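Side-chain contacts in beta-galactosidase (Bacillus circulans, PDB 4MAD), which probably hydrolyses terminal non-reducing beta-D-galactose residues from beta-D-galactosides, as a glycoside hydrolase of family 35: residues E30-S35 and E337-L342; L52-A57 and G317-S322; R89-A94 and G161-L166; L243-F248 and E273-Q278. One frame throughout, in Å; residues are numbered along the deposited sequence.

Interaction 1 (E30-S35 and E337-L342); sequences EIRLLS and EKYVDL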
loop_
_atom_site.group_PDB
_atom_site.type_symbol
_atom_site.label_atom_id
_atom_site.label_comp_id
_atom_site.label_asym_id
_atom_site.label_seq_id
_atom_site.Cartn_x
_atom_site.Cartn_y
_atom_site.Cartn_z
ATOM N N GLU A 30 -17.599 31.625 3.008
ATOM C CA GLU A 30 -17.184 30.629 3.956
ATOM C C GLU A 30 -17.510 29.260 3.434
ATOM O O GLU A 30 -18.488 29.082 2.769
ATOM C CB GLU A 30 -17.805 30.860 5.308
ATOM C CG GLU A 30 -17.564 32.240 5.771
ATOM C CD GLU A 30 -17.796 32.471 7.233
ATOM O OE1 GLU A 30 -18.428 31.633 7.880
ATOM O OE2 GLU A 30 -17.335 33.499 7.716
ATOM N N ILE A 31 -16.599 28.327 3.705
ATOM C CA ILE A 31 -16.790 26.945 3.367
ATOM C C ILE A 31 -16.333 26.062 4.526
ATOM O O ILE A 31 -15.405 26.362 5.212
ATOM C CB ILE A 31 -15.992 26.566 2.146
ATOM C CG1 ILE A 31 -16.306 25.144 1.716
ATOM C CG2 ILE A 31 -14.552 26.729 2.380
ATOM C CD1 ILE A 31 -16.129 24.894 0.327
ATOM N N ARG A 32 -16.993 24.953 4.720
ATOM C CA ARG A 32 -16.471 23.949 5.608
ATOM C C ARG A 32 -16.022 22.815 4.696
ATOM O O ARG A 32 -16.773 22.366 3.929
ATOM C CB ARG A 32 -17.538 23.449 6.559
ATOM C CG ARG A 32 -17.019 22.567 7.602
ATOM C CD ARG A 32 -18.047 21.659 8.092
ATOM N NE ARG A 32 -19.099 22.314 8.823
ATOM C CZ ARG A 32 -19.174 22.409 10.144
ATOM N NH1 ARG A 32 -18.253 21.904 10.945
ATOM N NH2 ARG A 32 -20.216 23.003 10.668
ATOM N N LEU A 33 -14.778 22.383 4.782
ATOM C CA LEU A 33 -14.336 21.284 3.951
ATOM C C LEU A 33 -14.784 19.990 4.564
ATOM O O LEU A 33 -14.453 19.669 5.692
ATOM C CB LEU A 33 -12.829 21.305 3.726
ATOM C CG LEU A 33 -12.360 22.603 3.108
ATOM C CD1 LEU A 33 -10.940 22.806 3.212
ATOM C CD2 LEU A 33 -12.769 22.700 1.700
ATOM N N LEU A 34 -15.547 19.266 3.780
ATOM C CA LEU A 34 -15.930 17.953 4.130
ATOM C C LEU A 34 -15.299 17.096 3.059
ATOM O O LEU A 34 -15.847 17.035 1.997
ATOM C CB LEU A 34 -17.440 17.818 4.063
ATOM C CG LEU A 34 -18.217 18.586 5.124
ATOM C CD1 LEU A 34 -19.655 18.394 4.944
ATOM C CD2 LEU A 34 -17.824 18.137 6.456
ATOM N N SER A 35 -14.227 16.398 3.400
ATOM C CA SER A 35 -13.427 15.666 2.455
ATOM C C SER A 35 -13.367 14.190 2.757
ATOM O O SER A 35 -13.425 13.766 3.866
ATOM C CB SER A 35 -12.018 16.276 2.375
ATOM O OG SER A 35 -11.108 15.524 1.659
ATOM N N GLU A 337 -26.182 16.189 6.900
ATOM C CA GLU A 337 -27.403 16.895 6.617
ATOM C C GLU A 337 -27.760 17.918 7.696
ATOM O O GLU A 337 -28.363 18.877 7.409
ATOM C CB GLU A 337 -28.541 15.938 6.330
ATOM C CG GLU A 337 -28.418 15.228 5.054
ATOM C CD GLU A 337 -29.698 14.511 4.663
ATOM O OE1 GLU A 337 -30.047 13.540 5.314
ATOM O OE2 GLU A 337 -30.375 14.951 3.718
ATOM N N LYS A 338 -27.378 17.692 8.926
ATOM C CA LYS A 338 -27.532 18.685 9.974
ATOM C C LYS A 338 -26.726 19.951 9.757
ATOM O O LYS A 338 -27.038 20.949 10.297
ATOM C CB LYS A 338 -27.167 18.146 11.326
ATOM C CG LYS A 338 -27.994 17.086 11.784
ATOM C CD LYS A 338 -27.472 16.482 13.052
ATOM C CE LYS A 338 -27.303 17.453 14.160
ATOM N NZ LYS A 338 -26.912 16.774 15.454
ATOM N N TYR A 339 -25.639 19.842 9.026
ATOM C CA TYR A 339 -24.670 20.906 8.908
ATOM C C TYR A 339 -24.498 21.524 7.520
ATOM O O TYR A 339 -23.959 22.555 7.396
ATOM C CB TYR A 339 -23.338 20.475 9.470
ATOM C CG TYR A 339 -23.405 20.059 10.911
ATOM C CD1 TYR A 339 -23.377 20.982 11.911
ATOM C CD2 TYR A 339 -23.485 18.750 11.266
ATOM C CE1 TYR A 339 -23.427 20.620 13.186
ATOM C CE2 TYR A 339 -23.556 18.378 12.537
ATOM C CZ TYR A 339 -23.523 19.331 13.517
ATOM O OH TYR A 339 -23.600 18.994 14.830
ATOM N N VAL A 340 -24.956 20.863 6.493
ATOM C CA VAL A 340 -24.970 21.417 5.165
ATOM C C VAL A 340 -26.200 20.957 4.439
ATOM O O VAL A 340 -26.653 19.895 4.640
ATOM C CB VAL A 340 -23.712 21.069 4.332
ATOM C CG1 VAL A 340 -22.540 21.760 4.872
ATOM C CG2 VAL A 340 -23.468 19.644 4.325
ATOM N N ASP A 341 -26.752 21.795 3.592
ATOM C CA ASP A 341 -27.939 21.390 2.849
ATOM C C ASP A 341 -27.509 20.511 1.678
ATOM O O ASP A 341 -26.594 20.841 0.999
ATOM C CB ASP A 341 -28.746 22.606 2.399
ATOM C CG ASP A 341 -29.459 23.311 3.580
ATOM O OD1 ASP A 341 -29.618 22.731 4.651
ATOM O OD2 ASP A 341 -29.852 24.452 3.423
ATOM N N LEU A 342 -28.150 19.380 1.493
ATOM C CA LEU A 342 -27.790 18.451 0.441
ATOM C C LEU A 342 -28.967 18.061 -0.431
ATOM O O LEU A 342 -30.066 17.998 0.021
ATOM C CB LEU A 342 -27.226 17.154 1.022
ATOM C CG LEU A 342 -26.099 17.238 2.029
ATOM C CD1 LEU A 342 -25.809 15.946 2.642
ATOM C CD2 LEU A 342 -24.919 17.733 1.341
#
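The extended chain at R32 passes V340 with 8.9 Å between their CA atoms, too far for the backbones to bond, and the space is bridged by R32 and L34 from one segment and Y339 and V340 from the other. All four CA–CB bonds point into the interface, R32 and L34 being two residues apart and thus on the same side of an extended chain. L34 and V340 reach toward each other tip to tip, the methyl CD1 of L34 lying 4.1 Å from CG2 of V340; compact aliphatic groups suit a place where L34 is buried and V340 partly exposed. The barrel gives the contact its meaning: strand 34-38 is the first of eight parallel strands, and helix 327-339, which ends at this place, is the last helix of the (beta/alpha)8 domain, so residues some 306 positions apart meet where the ring closes. The second pair is polar. The arginine chain bends at CG–CD (chi3 -68°), which brings its guanidinium up to Y339 at a slant, where NH2 of R32 is 4.0 Å from CD1 of Y339. The two planes are inclined by 64°, so the groups are not stacked. A long cationic side chain fits here because its polar end has other work: R32 NH1 donates to the carbonyl oxygens of L276 and G280, acceptors near the end of helix 265-276, which would be expected to favour the positive charge. Y339, in turn, sends its hydroxyl to E273 on that same helix, while its ring and CB supply the apolar flank beside the arginine.

Interaction 2 (L52-A57 and G317-S322); sequences LLKLKA and GLLTES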
loop_
_atom_site.group_PDB
_atom_site.type_symbol
_atom_site.label_atom_id
_atom_site.label_comp_id
_atom_site.label_asym_id
_atom_site.label_seq_id
_atom_site.Cartn_x
_atom_site.Cartn_y
_atom_site.Cartn_z
ATOM N N LEU A 52 -16.242 7.935 -6.816
ATOM C CA LEU A 52 -16.338 9.365 -6.632
ATOM C C LEU A 52 -17.789 9.842 -6.578
ATOM O O LEU A 52 -18.104 10.637 -5.801
ATOM C CB LEU A 52 -15.568 10.122 -7.705
ATOM C CG LEU A 52 -14.080 9.882 -7.600
ATOM C CD1 LEU A 52 -13.321 10.217 -8.794
ATOM C CD2 LEU A 52 -13.560 10.582 -6.399
ATOM N N LEU A 53 -18.644 9.271 -7.407
ATOM C CA LEU A 53 -20.039 9.610 -7.417
ATOM C C LEU A 53 -20.657 9.289 -6.073
ATOM O O LEU A 53 -21.489 10.015 -5.581
ATOM C CB LEU A 53 -20.737 8.807 -8.501
ATOM C CG LEU A 53 -20.577 9.313 -9.912
ATOM C CD1 LEU A 53 -21.078 8.393 -10.867
ATOM C CD2 LEU A 53 -21.185 10.608 -10.093
ATOM N N LYS A 54 -20.229 8.175 -5.510
ATOM C CA LYS A 54 -20.680 7.770 -4.183
ATOM C C LYS A 54 -20.260 8.749 -3.069
ATOM O O LYS A 54 -21.013 9.097 -2.218
ATOM C CB LYS A 54 -20.265 6.346 -3.857
ATOM C CG LYS A 54 -21.062 5.310 -4.619
ATOM C CD LYS A 54 -20.453 3.947 -4.765
ATOM C CE LYS A 54 -21.416 2.985 -5.325
ATOM N NZ LYS A 54 -20.911 1.717 -5.714
ATOM N N LEU A 55 -19.045 9.207 -3.113
ATOM C CA LEU A 55 -18.612 10.168 -2.133
ATOM C C LEU A 55 -19.399 11.479 -2.264
ATOM O O LEU A 55 -19.843 12.022 -1.322
ATOM C CB LEU A 55 -17.124 10.427 -2.256
ATOM C CG LEU A 55 -16.175 9.228 -2.160
ATOM C CD1 LEU A 55 -14.765 9.726 -2.085
ATOM C CD2 LEU A 55 -16.490 8.389 -1.014
ATOM N N LYS A 56 -19.601 11.922 -3.480
ATOM C CA LYS A 56 -20.303 13.155 -3.667
ATOM C C LYS A 56 -21.673 12.969 -3.109
ATOM O O LYS A 56 -22.149 13.806 -2.463
ATOM C CB LYS A 56 -20.364 13.532 -5.128
ATOM C CG LYS A 56 -21.184 14.708 -5.400
ATOM C CD LYS A 56 -20.527 15.955 -5.051
ATOM C CE LYS A 56 -21.017 17.148 -5.867
ATOM N NZ LYS A 56 -20.696 18.423 -5.258
ATOM N N ALA A 57 -22.286 11.835 -3.346
ATOM C CA ALA A 57 -23.611 11.536 -2.866
ATOM C C ALA A 57 -23.677 11.560 -1.342
ATOM O O ALA A 57 -24.668 11.915 -0.783
ATOM C CB ALA A 57 -24.055 10.247 -3.372
ATOM N N GLY A 317 -14.270 1.282 5.709
ATOM C CA GLY A 317 -14.534 2.542 5.070
ATOM C C GLY A 317 -16.022 2.762 4.826
ATOM O O GLY A 317 -16.793 1.896 5.017
ATOM N N LEU A 318 -16.358 3.973 4.412
ATOM C CA LEU A 318 -17.711 4.341 4.093
ATOM C C LEU A 318 -18.215 3.518 2.912
ATOM O O LEU A 318 -19.345 3.183 2.896
ATOM C CB LEU A 318 -17.836 5.813 3.821
ATOM C CG LEU A 318 -17.425 6.713 4.958
ATOM C CD1 LEU A 318 -17.555 8.132 4.587
ATOM C CD2 LEU A 318 -18.081 6.422 6.212
ATOM N N LEU A 319 -17.330 3.233 1.963
ATOM C CA LEU A 319 -17.548 2.227 0.931
ATOM C C LEU A 319 -16.732 1.009 1.240
ATOM O O LEU A 319 -15.701 1.138 1.776
ATOM C CB LEU A 319 -17.114 2.714 -0.432
ATOM C CG LEU A 319 -17.670 4.050 -0.841
ATOM C CD1 LEU A 319 -17.325 4.313 -2.232
ATOM C CD2 LEU A 319 -19.097 4.095 -0.638
ATOM N N THR A 320 -17.215 -0.161 0.901
ATOM C CA THR A 320 -16.494 -1.401 1.177
ATOM C C THR A 320 -15.357 -1.510 0.179
ATOM O O THR A 320 -15.282 -0.750 -0.720
ATOM C CB THR A 320 -17.343 -2.631 0.995
ATOM O OG1 THR A 320 -17.668 -2.753 -0.359
ATOM C CG2 THR A 320 -18.587 -2.584 1.827
ATOM N N GLU A 321 -14.530 -2.525 0.306
ATOM C CA GLU A 321 -13.363 -2.656 -0.601
ATOM C C GLU A 321 -13.818 -2.685 -2.032
ATOM O O GLU A 321 -13.227 -2.100 -2.851
ATOM C CB GLU A 321 -12.565 -3.917 -0.339
ATOM C CG GLU A 321 -11.499 -4.234 -1.403
ATOM C CD GLU A 321 -10.595 -5.433 -1.028
ATOM O OE1 GLU A 321 -10.951 -6.074 -0.044
ATOM O OE2 GLU A 321 -9.586 -5.681 -1.694
ATOM N N SER A 322 -14.936 -3.351 -2.285
ATOM C CA SER A 322 -15.491 -3.411 -3.624
ATOM C C SER A 322 -16.402 -2.272 -4.018
ATOM O O SER A 322 -16.927 -2.277 -5.088
ATOM C CB SER A 322 -16.225 -4.696 -3.862
ATOM O OG SER A 322 -17.256 -4.822 -2.975
#
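With CG set opposite its own carbonyl carbon (chi1 -51°) and the chain continuing straight to one methyl, L319 drives its branched end at the helix carrying K54 and L55. K54 has the same kind of first torsion (chi1 -73°) and is stretched out beyond CG, so that its aliphatic stem lies across the leucine instead of pointing at it. The two side chains cross at a slant, with CD1 of L319 3.9 Å from CB of K54. The same methyl, L319 CD1, is 4.0 Å from CD of K54, farther along the stem. The second leucine methyl, CD2, also approaches K54 CB, so both methyls of L319 rest against the root of the lysine. L55, the next residue along the helix, adds a looser apolar touch, its CD2 4.3 Å from L319 CD1. Leucine suits this position, since its CD1 reaches both K54 and L55 while CD2 adds a second contact on K54. Lysine suits its own because the methylene stem can be buried while the ammonium is carried beyond the leucine; there K54 NZ forms a salt bridge with D50, one turn earlier, and a hydrogen bond to the carbonyl oxygen of G323, just past the loop segment. The loop is therefore held to the helix by both apolar and polar parts of one side chain. On its other flanks L319 touches F329 and H288, and E321 reaches Y560 of a beta-sheet domain. This is the outer layer of a (beta/alpha)8 barrel, where the first helix, 48-58, is covered by the long loop leading into the last one, 327-339.

Interaction 3 (R89-A94 and G161-L166); sequences RFIKTA and GPIIAL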
loop_
_atom_site.group_PDB
_atom_site.type_symbol
_atom_site.label_atom_id
_atom_site.label_comp_id
_atom_site.label_asym_id
_atom_site.label_seq_id
_atom_site.Cartn_x
_atom_site.Cartn_y
_atom_site.Cartn_z
ATOM N N ARG A 89 -6.224 11.606 -14.863
ATOM C CA ARG A 89 -7.547 11.133 -15.147
ATOM C C ARG A 89 -8.365 11.085 -13.871
ATOM O O ARG A 89 -9.485 11.456 -13.867
ATOM C CB ARG A 89 -7.455 9.769 -15.770
ATOM C CG ARG A 89 -8.801 9.132 -16.092
ATOM C CD ARG A 89 -8.664 7.700 -16.553
ATOM N NE ARG A 89 -9.947 7.024 -16.569
ATOM C CZ ARG A 89 -10.142 5.801 -16.990
ATOM N NH1 ARG A 89 -9.139 5.082 -17.426
ATOM N NH2 ARG A 89 -11.368 5.309 -16.979
ATOM N N PHE A 90 -7.752 10.639 -12.791
ATOM C CA PHE A 90 -8.493 10.498 -11.571
ATOM C C PHE A 90 -8.987 11.851 -11.119
ATOM O O PHE A 90 -10.132 12.023 -10.833
ATOM C CB PHE A 90 -7.610 9.868 -10.501
ATOM C CG PHE A 90 -8.211 9.902 -9.124
ATOM C CD1 PHE A 90 -9.153 9.019 -8.754
ATOM C CD2 PHE A 90 -7.809 10.807 -8.202
ATOM C CE1 PHE A 90 -9.691 9.051 -7.533
ATOM C CE2 PHE A 90 -8.360 10.834 -6.977
ATOM C CZ PHE A 90 -9.276 9.968 -6.651
ATOM N N ILE A 91 -8.076 12.811 -11.109
ATOM C CA ILE A 91 -8.434 14.141 -10.708
ATOM C C ILE A 91 -9.487 14.834 -11.618
ATOM O O ILE A 91 -10.395 15.423 -11.153
ATOM C CB ILE A 91 -7.196 15.014 -10.550
ATOM C CG1 ILE A 91 -6.304 14.428 -9.446
ATOM C CG2 ILE A 91 -7.587 16.444 -10.296
ATOM C CD1 ILE A 91 -5.116 15.200 -9.185
ATOM N N LYS A 92 -9.359 14.668 -12.903
ATOM C CA LYS A 92 -10.383 15.135 -13.830
ATOM C C LYS A 92 -11.714 14.468 -13.559
ATOM O O LYS A 92 -12.707 15.049 -13.745
ATOM C CB LYS A 92 -9.981 14.898 -15.251
ATOM C CG LYS A 92 -9.000 15.874 -15.731
ATOM C CD LYS A 92 -8.467 15.463 -17.062
ATOM C CE LYS A 92 -7.770 16.574 -17.703
ATOM N NZ LYS A 92 -7.531 16.241 -19.085
ATOM N N THR A 93 -11.694 13.231 -13.115
ATOM C CA THR A 93 -12.914 12.560 -12.774
ATOM C C THR A 93 -13.619 13.213 -11.583
ATOM O O THR A 93 -14.806 13.360 -11.570
ATOM C CB THR A 93 -12.744 11.058 -12.606
ATOM O OG1 THR A 93 -12.080 10.530 -13.739
ATOM C CG2 THR A 93 -14.081 10.367 -12.432
ATOM N N ALA A 94 -12.833 13.601 -10.599
ATOM C CA ALA A 94 -13.339 14.271 -9.410
ATOM C C ALA A 94 -13.964 15.597 -9.836
ATOM O O ALA A 94 -15.056 15.919 -9.492
ATOM C CB ALA A 94 -12.240 14.496 -8.432
ATOM N N GLY A 161 -8.427 24.425 -12.464
ATOM C CA GLY A 161 -8.617 23.038 -12.101
ATOM C C GLY A 161 -9.161 22.902 -10.695
ATOM O O GLY A 161 -9.321 23.873 -10.048
ATOM N N PRO A 162 -9.394 21.681 -10.249
ATOM C CA PRO A 162 -10.053 21.415 -8.985
ATOM C C PRO A 162 -9.172 21.330 -7.757
ATOM O O PRO A 162 -9.670 21.191 -6.690
ATOM C CB PRO A 162 -10.659 20.050 -9.233
ATOM C CG PRO A 162 -9.779 19.419 -10.105
ATOM C CD PRO A 162 -9.181 20.442 -10.977
ATOM N N ILE A 163 -7.884 21.401 -7.949
ATOM C CA ILE A 163 -6.986 21.238 -6.826
ATOM C C ILE A 163 -6.804 22.523 -6.052
ATOM O O ILE A 163 -6.101 23.396 -6.473
ATOM C CB ILE A 163 -5.572 20.841 -7.276
ATOM C CG1 ILE A 163 -5.536 19.523 -8.014
ATOM C CG2 ILE A 163 -4.689 20.780 -6.125
ATOM C CD1 ILE A 163 -4.230 19.170 -8.521
ATOM N N ILE A 164 -7.429 22.585 -4.906
ATOM C CA ILE A 164 -7.384 23.738 -4.024
ATOM C C ILE A 164 -6.332 23.779 -2.889
ATOM O O ILE A 164 -6.017 24.803 -2.382
ATOM C CB ILE A 164 -8.785 23.980 -3.428
ATOM C CG1 ILE A 164 -9.218 22.791 -2.643
ATOM C CG2 ILE A 164 -9.760 24.181 -4.491
ATOM C CD1 ILE A 164 -10.374 23.007 -1.875
ATOM N N ALA A 165 -5.825 22.629 -2.504
ATOM C CA ALA A 165 -4.818 22.570 -1.480
ATOM C C ALA A 165 -3.863 21.397 -1.613
ATOM O O ALA A 165 -4.159 20.412 -2.152
ATOM C CB ALA A 165 -5.416 22.576 -0.176
ATOM N N LEU A 166 -2.701 21.585 -1.070
ATOM C CA LEU A 166 -1.739 20.531 -1.042
ATOM C C LEU A 166 -1.000 20.407 0.289
ATOM O O LEU A 166 -0.709 21.387 0.901
ATOM C CB LEU A 166 -0.747 20.756 -2.145
ATOM C CG LEU A 166 -1.253 20.838 -3.561
ATOM C CD1 LEU A 166 -1.355 22.261 -3.949
ATOM C CD2 LEU A 166 -0.337 20.132 -4.480
#
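I91 meets two residues with its two branches, and the two meetings differ in direction. Its CG2 methyl faces the proline ring of P162, where I91 CG2 and P162 CG approach to 3.7 Å; the two side chains slant past each other. Its longer branch ends at CD1, which lies 4.1 Å from CD1 of I163, and here the side chains cross at about a right angle. The division follows from the first torsion (chi1 -62°), which places CG1 opposite the carbonyl carbon and CG2 opposite the backbone N, so the branches diverge from CB toward successive residues of the other segment. A beta-branched residue is well suited to such a double task. P162 is equally apt: its ring is a compact apolar surface, and lacking an N-H it leaves no donor to be satisfied in this buried spot, while its carbonyl pairs with V101 of the neighbouring strand. On the far side of the helix, T93 turns its hydroxyl back on the preceding turn: OG1 donates to R89 O at 2.8 Å, from 36° above the carbonyl plane, while the backbone N of T93 reaches that same oxygen from the opposite face. Two donors thus grip one acceptor, and a threonine so bonded is comfortable within a helix. F90 and A94 press on strand 62-66, and A94 also on strand 100-104. Helix 87-97, linking the second and third strands, thereby also covers the start of the fourth, 163-167, a helix-over-sheet layer characteristic of the (beta/alpha)8 barrel.

Interaction 4 (L243-F248 and E273-Q278); sequences LMCMEF and EEILKQ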
loop_
_atom_site.group_PDB
_atom_site.type_symbol
_atom_site.label_atom_id
_atom_site.label_comp_id
_atom_site.label_asym_id
_atom_site.label_seq_id
_atom_site.Cartn_x
_atom_site.Cartn_y
_atom_site.Cartn_z
ATOM N N LEU A 243 -10.040 25.099 12.196
ATOM C CA LEU A 243 -9.673 23.784 12.690
ATOM C C LEU A 243 -9.975 22.699 11.672
ATOM O O LEU A 243 -11.062 22.607 11.252
ATOM C CB LEU A 243 -10.459 23.487 13.939
ATOM C CG LEU A 243 -10.414 24.455 15.107
ATOM C CD1 LEU A 243 -11.393 24.069 16.206
ATOM C CD2 LEU A 243 -9.014 24.502 15.639
ATOM N N MET A 244 -8.998 21.897 11.281
ATOM C CA MET A 244 -9.258 20.787 10.389
ATOM C C MET A 244 -8.637 19.457 10.840
ATOM O O MET A 244 -7.518 19.405 11.148
ATOM C CB MET A 244 -8.801 21.073 8.978
ATOM C CG MET A 244 -9.266 20.027 8.041
ATOM S SD MET A 244 -9.173 20.598 6.386
ATOM C CE MET A 244 -9.964 19.340 5.540
ATOM N N CYS A 245 -9.409 18.396 10.816
ATOM C CA CYS A 245 -8.897 17.065 11.017
ATOM C C CYS A 245 -8.577 16.497 9.660
ATOM O O CYS A 245 -9.427 16.137 8.956
ATOM C CB CYS A 245 -9.953 16.205 11.662
ATOM S SG CYS A 245 -9.449 14.506 11.878
ATOM N N MET A 246 -7.325 16.510 9.282
ATOM C CA MET A 246 -6.924 16.027 7.982
ATOM C C MET A 246 -7.007 14.512 7.717
ATOM O O MET A 246 -7.137 14.123 6.615
ATOM C CB MET A 246 -5.591 16.623 7.608
ATOM C CG MET A 246 -5.179 16.326 6.286
ATOM S SD MET A 246 -6.141 16.940 4.923
ATOM C CE MET A 246 -6.450 18.571 5.399
ATOM N N GLU A 247 -6.914 13.717 8.771
ATOM C CA GLU A 247 -7.245 12.320 8.754
ATOM C C GLU A 247 -8.098 11.983 9.992
ATOM O O GLU A 247 -7.630 11.960 11.060
ATOM C CB GLU A 247 -5.992 11.437 8.720
ATOM C CG GLU A 247 -4.984 11.796 7.656
ATOM C CD GLU A 247 -3.699 10.979 7.742
ATOM O OE1 GLU A 247 -3.639 10.069 8.573
ATOM O OE2 GLU A 247 -2.770 11.322 7.018
ATOM N N PHE A 248 -9.373 11.764 9.790
ATOM C CA PHE A 248 -10.251 11.248 10.824
ATOM C C PHE A 248 -10.299 9.747 10.573
ATOM O O PHE A 248 -10.939 9.291 9.662
ATOM C CB PHE A 248 -11.630 11.901 10.728
ATOM C CG PHE A 248 -12.709 11.261 11.575
ATOM C CD1 PHE A 248 -12.463 10.743 12.812
ATOM C CD2 PHE A 248 -14.009 11.216 11.131
ATOM C CE1 PHE A 248 -13.504 10.193 13.532
ATOM C CE2 PHE A 248 -14.967 10.649 11.849
ATOM C CZ PHE A 248 -14.712 10.163 13.052
ATOM N N GLU A 273 -19.525 14.458 15.182
ATOM C CA GLU A 273 -20.287 15.554 15.764
ATOM C C GLU A 273 -19.374 16.421 16.601
ATOM O O GLU A 273 -19.457 17.606 16.570
ATOM C CB GLU A 273 -21.436 15.049 16.625
ATOM C CG GLU A 273 -22.569 14.494 15.868
ATOM C CD GLU A 273 -23.573 15.568 15.492
ATOM O OE1 GLU A 273 -23.287 16.732 15.717
ATOM O OE2 GLU A 273 -24.621 15.236 14.983
ATOM N N GLU A 274 -18.454 15.789 17.312
ATOM C CA GLU A 274 -17.535 16.517 18.148
ATOM C C GLU A 274 -16.743 17.445 17.260
ATOM O O GLU A 274 -16.448 18.513 17.627
ATOM C CB GLU A 274 -16.607 15.566 18.905
ATOM C CG GLU A 274 -16.117 16.052 20.209
ATOM C CD GLU A 274 -15.002 15.176 20.841
ATOM O OE1 GLU A 274 -14.674 14.111 20.307
ATOM O OE2 GLU A 274 -14.469 15.597 21.861
ATOM N N ILE A 275 -16.349 16.955 16.119
ATOM C CA ILE A 275 -15.573 17.754 15.222
ATOM C C ILE A 275 -16.385 18.902 14.667
ATOM O O ILE A 275 -15.951 19.997 14.655
ATOM C CB ILE A 275 -15.065 16.928 14.039
ATOM C CG1 ILE A 275 -14.036 15.922 14.523
ATOM C CG2 ILE A 275 -14.532 17.802 12.962
ATOM C CD1 ILE A 275 -13.521 14.991 13.493
ATOM N N LEU A 276 -17.552 18.582 14.172
ATOM C CA LEU A 276 -18.361 19.536 13.441
ATOM C C LEU A 276 -18.860 20.699 14.323
ATOM O O LEU A 276 -18.965 21.801 13.878
ATOM C CB LEU A 276 -19.483 18.818 12.697
ATOM C CG LEU A 276 -19.092 17.761 11.677
ATOM C CD1 LEU A 276 -20.295 17.088 11.105
ATOM C CD2 LEU A 276 -18.332 18.436 10.597
ATOM N N LYS A 277 -19.184 20.374 15.557
ATOM C CA LYS A 277 -19.740 21.320 16.526
ATOM C C LYS A 277 -18.713 22.396 16.861
ATOM O O LYS A 277 -19.039 23.422 17.293
ATOM C CB LYS A 277 -20.231 20.616 17.779
ATOM C CG LYS A 277 -21.529 19.821 17.622
ATOM C CD LYS A 277 -22.308 19.782 18.926
ATOM C CE LYS A 277 -23.575 18.966 18.883
ATOM N NZ LYS A 277 -23.272 17.572 18.613
ATOM N N GLN A 278 -17.458 22.096 16.635
ATOM C CA GLN A 278 -16.350 23.018 16.889
ATOM C C GLN A 278 -16.031 23.811 15.639
ATOM O O GLN A 278 -15.046 24.453 15.567
ATOM C CB GLN A 278 -15.088 22.323 17.383
ATOM C CG GLN A 278 -15.182 21.780 18.711
ATOM C CD GLN A 278 -13.941 21.027 19.107
ATOM O OE1 GLN A 278 -13.866 19.861 18.888
ATOM N NE2 GLN A 278 -12.981 21.698 19.625
#
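I275 and Q278 of helix 265-276 and the turn beyond it cover C245, F248 and L243 of strand 244-249 and its start, the first two elements of a beta-alpha-beta unit of the barrel that strand 281-284 completes. The helical segment begins on the flank facing helix 327-339, where E273 is bound by K338 and Y339. I275 is the inward residue. Stretched to its end (chi2 176°), it sets CD1 over one face of the F248 ring, offset toward the rim and 4.3 Å from F248 CG; CD1 of I275 is also 4.2 Å from CB of C245. A slender cysteine and a flat phenyl present adjoining surfaces on which one methyl can rest. E247, the predicted nucleophile, lies between C245 and F248 in sequence but points elsewhere, with OE2 in a salt bridge to R104 and OE1 hydrogen-bonded to W249; the helix packs on the strand that carries this residue. K277 reaches back one turn in a salt bridge, its NZ 3.0 Å from E273 OE1 and 58° out of the carboxylate plane. Past the helix, Q278 offers L243 its backbone and apolar stem, which suit a leucine methyl: L243 CD1 comes to 3.7 Å from Q278 O and 4.3 Å from Q278 CB.

Overall arrangement
All four contacts lie in the (beta/alpha)8 barrel domain. Interactions 1, 3 and 4 reach its sheet, whereas interaction 2 joins an outer helix to a loop. Interactions 2 and 3 are buried and rest on aliphatic carbon; interaction 4 is mostly buried but frays to the partly exposed L243 and Q278, where a methyl meets a backbone oxygen. Interaction 1, at the seam of the ring, is partly open and adds an arginine and a tyrosine. Interactions 1 and 4 are neighbours, about 12 Å between centres, and share the E273 carboxylate. Interactions 2 and 3 touch by packing alone, L52 CD1 lying 3.7 Å from T93 CG2. Interactions 3 and 4 are the most distant pair, about 23 Å between centres.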